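Local coordinates for protein regulator of chromosome condensation (Saccharomyces cerevisiae, PDB 3OF7) that promotes exchange of GDP for GTP on the Ran-type GTPases Gsp1 and Gsp2, binds chromatin and controls RNA metabolism and nuclear transport, at residues A[68-73]-A[82-87]; A[177-182]-A[243-248]. All blocks are in the same frame, centred on the assembly; numbering follows the deposited sequence. Where two conformers were deposited one is given.

Interaction 1 (A[68-73]-A[82-87]); sequences KIISFA and LDEESN
I70 holds CG1 between its backbone N and carbonyl carbon (chi1 46°), and that places the CG1-CD1 arm against L82 and D83, while E84, with CG anti to its own carbonyl carbon (chi1 -77°) and the rest extended, brings its carboxylate obliquely across the K68 chain, against CB and CD. K68 and E84 sit at the open end of the antiparallel hairpin of strands 69-74 and 78-83, in a blade of the RCC1 propeller. The pairing contains a classic beta bulge: I70 and S71 both face L82. L82 O takes a nearly straight bond from I70 N at 2.8 Å, close to the line of its C=O, and a weak one from S71 N; L82 N returns a bond to S71 O at 2.9 Å, coming in from above the carbonyl plane. I70 CD1 packs on L82 CD2 at 3.9 Å, and I70 CG2 meets E84 CG at 4.0 Å, the two side chains crossing at about a right angle. Past the bulge, K68 O receives a weak bond from E84 N. E84 OE1 touches K68 CD at 3.3 Å, whereas K68 NZ stays 4.2 Å from E84 OE1, beyond salt-bridge range. An alanine in place of E84 would probably uncover I70 CG2 and the K68 methylenes and leave the K68 ammonium without this nearby negative charge. The type I turn D83-S86 is followed by N87, whose N bonds D83 OD1 at 2.9 Å from above the carboxylate plane, and D83 OD2 accepts W89 NE1. Backbone bonds therefore set the register, the D83 carboxylate ties down the turn, and the K68-E84 attraction is probably only a modest electrostatic addition.

Interaction 2 (A[177-182]-A[243-248]); sequences CNEGIL and RFRLKT
R245 reaches across from a loop of the fourth RCC1 repeat to the third, meeting C177 and E179 at the turn between strands 169-177 and 180-183, and L182 on the second of them, so two successive repeats of the beta-propeller meet here at the surface. From CB, which points at the other segment, the arginine runs out through CG and CD and bends at chi3 (73°), turning the guanidinium toward the turn. CZ lies 4.1 Å from L182 CD1, the methyl that covers one face of the group, offset toward its rim. NH1 forms a salt bridge with E242. NH2, the atom nearest the turn, is hydrogen-bonded to N230 OD1 and meets C177 CB in the guanidinium plane, at the edge, at 3.3 Å. E179 OE2 stays 4.3 Å from R245 NH2, beyond a salt bridge and probably only a weak attraction; that oxygen is hydrogen-bonded to Q232. The charged tip is thus held mainly by partners in its own repeat, and what it offers the neighbouring turn is chiefly van der Waals contact. Beside it L246 and L182 lie antiparallel, overlapping by their methyl ends, and L246 CD2 comes to 3.9 Å from L182 CD1 and 3.4 Å from L182 O.

Interaction 1 closes along the chain before interaction 2 opens, and both fall within the RCC1-like domain. Their centres lie 33 Å apart and their nearest atoms about 19 Å, so they do not touch. Interaction 1 is buried and joins neighbouring strands of one antiparallel sheet, 69-74 and 78-83; its L82 also packs on V150 and L153 of strand 150-155, which begins the next sheet. Strand 169-177, from which the turn of 177-182 leads, belongs to that second sheet. Interaction 2 reaches on to the loop between strands 225-229 and 252-253 of the following sheet. Interaction 1 pairs two strands within a blade and also touches the next one; interaction 2 is a small side-chain contact between successive repeats at the surface.

Interaction 1 (A[68-73]-A[82-87])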
loop_
_atom_site.group_PDB
_atom_site.type_symbol
_atom_site.label_atom_id
_atom_site.label_comp_id
_atom_site.label_asym_id
_atom_site.label_seq_id
_atom_site.Cartn_x
_atom_site.Cartn_y
_atom_site.Cartn_z
ATOM N N LYS A 68 -4.081 14.822 -15.257
ATOM C CA LYS A 68 -3.385 15.553 -14.183
ATOM C C LYS A 68 -3.466 14.836 -12.832
ATOM O O LYS A 68 -3.827 15.423 -11.798
ATOM C CB LYS A 68 -3.883 17.003 -14.064
ATOM C CG LYS A 68 -3.738 17.816 -15.358
ATOM C CD LYS A 68 -4.242 19.245 -15.176
ATOM C CE LYS A 68 -3.990 20.090 -16.426
ATOM N NZ LYS A 68 -4.671 21.420 -16.328
ATOM N N ILE A 69 -3.107 13.559 -12.858
ATOM C CA ILE A 69 -3.079 12.741 -11.651
ATOM C C ILE A 69 -1.966 13.209 -10.708
ATOM O O ILE A 69 -0.819 13.394 -11.132
ATOM C CB ILE A 69 -2.897 11.248 -12.004
ATOM C CG1 ILE A 69 -4.049 10.756 -12.903
ATOM C CG2 ILE A 69 -2.752 10.391 -10.726
ATOM C CD1 ILE A 69 -5.474 11.024 -12.343
ATOM N N ILE A 70 -2.318 13.410 -9.434
ATOM C CA ILE A 70 -1.352 13.821 -8.411
ATOM C C ILE A 70 -1.250 12.857 -7.210
ATOM O O ILE A 70 -0.445 13.073 -6.306
ATOM C CB ILE A 70 -1.637 15.268 -7.913
ATOM C CG1 ILE A 70 -3.124 15.469 -7.612
ATOM C CG2 ILE A 70 -1.210 16.282 -8.972
ATOM C CD1 ILE A 70 -3.572 15.027 -6.241
ATOM N N SER A 71 -2.070 11.804 -7.200
ATOM C CA SER A 71 -1.990 10.771 -6.150
ATOM C C SER A 71 -2.610 9.489 -6.662
ATOM O O SER A 71 -3.456 9.516 -7.534
ATOM C CB SER A 71 -2.759 11.191 -4.889
ATOM O OG SER A 71 -2.381 10.379 -3.769
ATOM N N PHE A 72 -2.212 8.372 -6.082
ATOM C CA PHE A 72 -2.928 7.121 -6.330
ATOM C C PHE A 72 -2.749 6.148 -5.179
ATOM O O PHE A 72 -1.806 6.262 -4.396
ATOM C CB PHE A 72 -2.547 6.499 -7.694
ATOM C CG PHE A 72 -1.077 6.200 -7.845
ATOM C CD1 PHE A 72 -0.531 5.032 -7.311
ATOM C CD2 PHE A 72 -0.235 7.090 -8.522
ATOM C CE1 PHE A 72 0.832 4.744 -7.440
ATOM C CE2 PHE A 72 1.132 6.809 -8.669
ATOM C CZ PHE A 72 1.665 5.631 -8.115
ATOM N N ALA A 73 -3.685 5.211 -5.062
ATOM C CA ALA A 73 -3.666 4.222 -3.991
ATOM C C ALA A 73 -3.954 2.892 -4.643
ATOM O O ALA A 73 -4.997 2.719 -5.271
ATOM C CB ALA A 73 -4.727 4.545 -2.917
ATOM N N LEU A 82 -6.201 10.267 -7.937
ATOM C CA LEU A 82 -6.755 11.585 -7.652
ATOM C C LEU A 82 -6.128 12.620 -8.568
ATOM O O LEU A 82 -4.910 12.627 -8.752
ATOM C CB LEU A 82 -6.466 11.965 -6.200
ATOM C CG LEU A 82 -7.179 13.191 -5.625
ATOM C CD1 LEU A 82 -8.658 12.912 -5.500
ATOM C CD2 LEU A 82 -6.575 13.520 -4.279
ATOM N N ASP A 83 -6.954 13.499 -9.125
ATOM C CA ASP A 83 -6.438 14.555 -9.979
ATOM C C ASP A 83 -6.422 15.924 -9.290
ATOM O O ASP A 83 -6.810 16.055 -8.120
ATOM C CB ASP A 83 -7.162 14.587 -11.342
ATOM C CG ASP A 83 -8.639 14.960 -11.242
ATOM O OD1 ASP A 83 -9.033 15.707 -10.314
ATOM O OD2 ASP A 83 -9.403 14.517 -12.131
ATOM N N GLU A 84 -5.958 16.938 -10.015
ATOM C CA GLU A 84 -5.849 18.286 -9.461
ATOM C C GLU A 84 -7.170 18.880 -8.965
ATOM O O GLU A 84 -7.168 19.677 -8.019
ATOM C CB GLU A 84 -5.197 19.226 -10.473
ATOM C CG GLU A 84 -3.692 19.039 -10.574
ATOM C CD GLU A 84 -3.076 19.898 -11.663
ATOM O OE1 GLU A 84 -3.791 20.742 -12.258
ATOM O OE2 GLU A 84 -1.874 19.716 -11.921
ATOM N N GLU A 85 -8.280 18.499 -9.604
ATOM C CA GLU A 85 -9.566 19.031 -9.156
ATOM C C GLU A 85 -10.262 18.085 -8.177
ATOM O O GLU A 85 -11.456 18.222 -7.880
ATOM C CB GLU A 85 -10.448 19.444 -10.335
ATOM C CG GLU A 85 -9.895 20.661 -11.072
ATOM C CD GLU A 85 -9.293 21.701 -10.131
ATOM O OE1 GLU A 85 -8.113 22.075 -10.321
ATOM O OE2 GLU A 85 -9.993 22.151 -9.199
ATOM N N SER A 86 -9.471 17.169 -7.621
ATOM C CA SER A 86 -9.926 16.213 -6.611
ATOM C C SER A 86 -11.016 15.233 -7.099
ATOM O O SER A 86 -11.813 14.725 -6.300
ATOM C CB SER A 86 -10.349 16.945 -5.326
ATOM O OG SER A 86 -10.523 16.039 -4.254
ATOM N N ASN A 87 -11.047 14.956 -8.400
ATOM C CA ASN A 87 -11.859 13.844 -8.906
ATOM C C ASN A 87 -11.147 12.535 -8.605
ATOM O O ASN A 87 -9.918 12.467 -8.673
ATOM C CB ASN A 87 -12.093 13.938 -10.411
ATOM C CG ASN A 87 -13.008 15.085 -10.796
ATOM O OD1 ASN A 87 -14.183 15.136 -10.408
ATOM N ND2 ASN A 87 -12.474 16.005 -11.581
#

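Interaction 2 (A[177-182]-A[243-248])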
loop_
_atom_site.group_PDB
_atom_site.type_symbol
_atom_site.label_atom_id
_atom_site.label_comp_id
_atom_site.label_asym_id
_atom_site.label_seq_id
_atom_site.Cartn_x
_atom_site.Cartn_y
_atom_site.Cartn_z
ATOM N N CYS A 177 -13.569 -12.384 3.532
ATOM C CA CYS A 177 -12.913 -13.147 4.570
ATOM C C CYS A 177 -12.464 -14.466 3.930
ATOM O O CYS A 177 -12.631 -14.663 2.722
ATOM C CB CYS A 177 -13.888 -13.398 5.720
ATOM S SG CYS A 177 -15.386 -14.235 5.192
ATOM N N ASN A 178 -11.914 -15.370 4.736
ATOM C CA ASN A 178 -11.341 -16.623 4.223
ATOM C C ASN A 178 -12.260 -17.405 3.276
ATOM O O ASN A 178 -11.782 -18.056 2.339
ATOM C CB ASN A 178 -10.896 -17.532 5.385
ATOM C CG ASN A 178 -9.783 -16.918 6.228
ATOM O OD1 ASN A 178 -9.146 -15.942 5.830
ATOM N ND2 ASN A 178 -9.549 -17.493 7.408
ATOM N N GLU A 179 -13.570 -17.318 3.506
ATOM C CA GLU A 179 -14.540 -18.201 2.843
ATOM C C GLU A 179 -15.532 -17.517 1.894
ATOM O O GLU A 179 -16.252 -18.197 1.151
ATOM C CB GLU A 179 -15.291 -19.070 3.873
ATOM C CG GLU A 179 -15.772 -18.338 5.128
ATOM C CD GLU A 179 -14.719 -18.279 6.229
ATOM O OE1 GLU A 179 -14.252 -19.348 6.683
ATOM O OE2 GLU A 179 -14.361 -17.157 6.646
ATOM N N GLY A 180 -15.568 -16.188 1.899
ATOM C CA GLY A 180 -16.417 -15.459 0.963
ATOM C C GLY A 180 -16.532 -13.997 1.328
ATOM O O GLY A 180 -15.594 -13.407 1.865
ATOM N N ILE A 181 -17.688 -13.413 1.037
ATOM C CA ILE A 181 -17.957 -12.016 1.395
ATOM C C ILE A 181 -18.394 -11.940 2.858
ATOM O O ILE A 181 -19.322 -12.648 3.274
ATOM C CB ILE A 181 -19.009 -11.382 0.437
ATOM C CG1 ILE A 181 -18.437 -11.324 -0.988
ATOM C CG2 ILE A 181 -19.442 -9.969 0.916
ATOM C CD1 ILE A 181 -19.475 -11.188 -2.094
ATOM N N LEU A 182 -17.699 -11.116 3.644
ATOM C CA LEU A 182 -18.135 -10.814 5.008
ATOM C C LEU A 182 -19.259 -9.783 4.920
ATOM O O LEU A 182 -20.390 -10.052 5.337
ATOM C CB LEU A 182 -16.985 -10.307 5.891
ATOM C CG LEU A 182 -17.287 -9.942 7.355
ATOM C CD1 LEU A 182 -18.074 -11.060 8.062
ATOM C CD2 LEU A 182 -16.012 -9.611 8.138
ATOM N N ARG A 243 -20.435 -14.758 15.875
ATOM C CA ARG A 243 -21.758 -14.141 15.820
ATOM C C ARG A 243 -21.745 -12.623 16.012
ATOM O O ARG A 243 -22.785 -11.984 15.877
ATOM C CB ARG A 243 -22.744 -14.813 16.798
ATOM C CG ARG A 243 -22.530 -14.480 18.260
ATOM C CD ARG A 243 -23.498 -15.309 19.100
ATOM N NE ARG A 243 -23.366 -15.052 20.529
ATOM C CZ ARG A 243 -22.483 -15.657 21.312
ATOM N NH1 ARG A 243 -21.634 -16.542 20.796
ATOM N NH2 ARG A 243 -22.439 -15.367 22.610
ATOM N N PHE A 244 -20.578 -12.061 16.333
ATOM C CA PHE A 244 -20.420 -10.606 16.479
ATOM C C PHE A 244 -19.680 -9.951 15.293
ATOM O O PHE A 244 -19.456 -8.738 15.289
ATOM C CB PHE A 244 -19.724 -10.266 17.809
ATOM C CG PHE A 244 -20.495 -10.714 19.035
ATOM C CD1 PHE A 244 -21.620 -10.018 19.459
ATOM C CD2 PHE A 244 -20.088 -11.834 19.758
ATOM C CE1 PHE A 244 -22.342 -10.433 20.593
ATOM C CE2 PHE A 244 -20.799 -12.257 20.889
ATOM C CZ PHE A 244 -21.927 -11.555 21.303
ATOM N N ARG A 245 -19.335 -10.751 14.284
ATOM C CA ARG A 245 -18.570 -10.258 13.124
ATOM C C ARG A 245 -19.318 -9.243 12.259
ATOM O O ARG A 245 -18.694 -8.379 11.648
ATOM C CB ARG A 245 -18.057 -11.423 12.274
ATOM C CG ARG A 245 -16.953 -12.209 12.967
ATOM C CD ARG A 245 -16.573 -13.442 12.180
ATOM N NE ARG A 245 -15.819 -13.123 10.974
ATOM C CZ ARG A 245 -15.791 -13.891 9.884
ATOM N NH1 ARG A 245 -16.493 -15.021 9.836
ATOM N NH2 ARG A 245 -15.068 -13.519 8.831
ATOM N N LEU A 246 -20.640 -9.338 12.199
ATOM C CA LEU A 246 -21.411 -8.344 11.467
ATOM C C LEU A 246 -21.954 -7.247 12.385
ATOM O O LEU A 246 -21.991 -6.074 11.998
ATOM C CB LEU A 246 -22.538 -8.986 10.649
ATOM C CG LEU A 246 -22.125 -9.798 9.413
ATOM C CD1 LEU A 246 -23.341 -10.437 8.742
ATOM C CD2 LEU A 246 -21.354 -8.947 8.410
ATOM N N LYS A 247 -22.360 -7.628 13.597
ATOM C CA LYS A 247 -22.837 -6.658 14.592
ATOM C C LYS A 247 -21.810 -5.557 14.843
ATOM O O LYS A 247 -22.179 -4.409 15.109
ATOM C CB LYS A 247 -23.199 -7.355 15.909
ATOM C CG LYS A 247 -24.522 -8.127 15.873
ATOM C CD LYS A 247 -24.681 -8.998 17.140
ATOM C CE LYS A 247 -25.882 -9.942 17.024
ATOM N NZ LYS A 247 -25.947 -10.918 18.159
ATOM N N THR A 248 -20.524 -5.908 14.735
ATOM C CA THR A 248 -19.440 -4.977 15.045
ATOM C C THR A 248 -18.613 -4.568 13.810
ATOM O O THR A 248 -17.492 -4.091 13.953
ATOM C CB THR A 248 -18.495 -5.529 16.137
ATOM O OG1 THR A 248 -17.759 -6.654 15.629
ATOM C CG2 THR A 248 -19.272 -5.940 17.407
#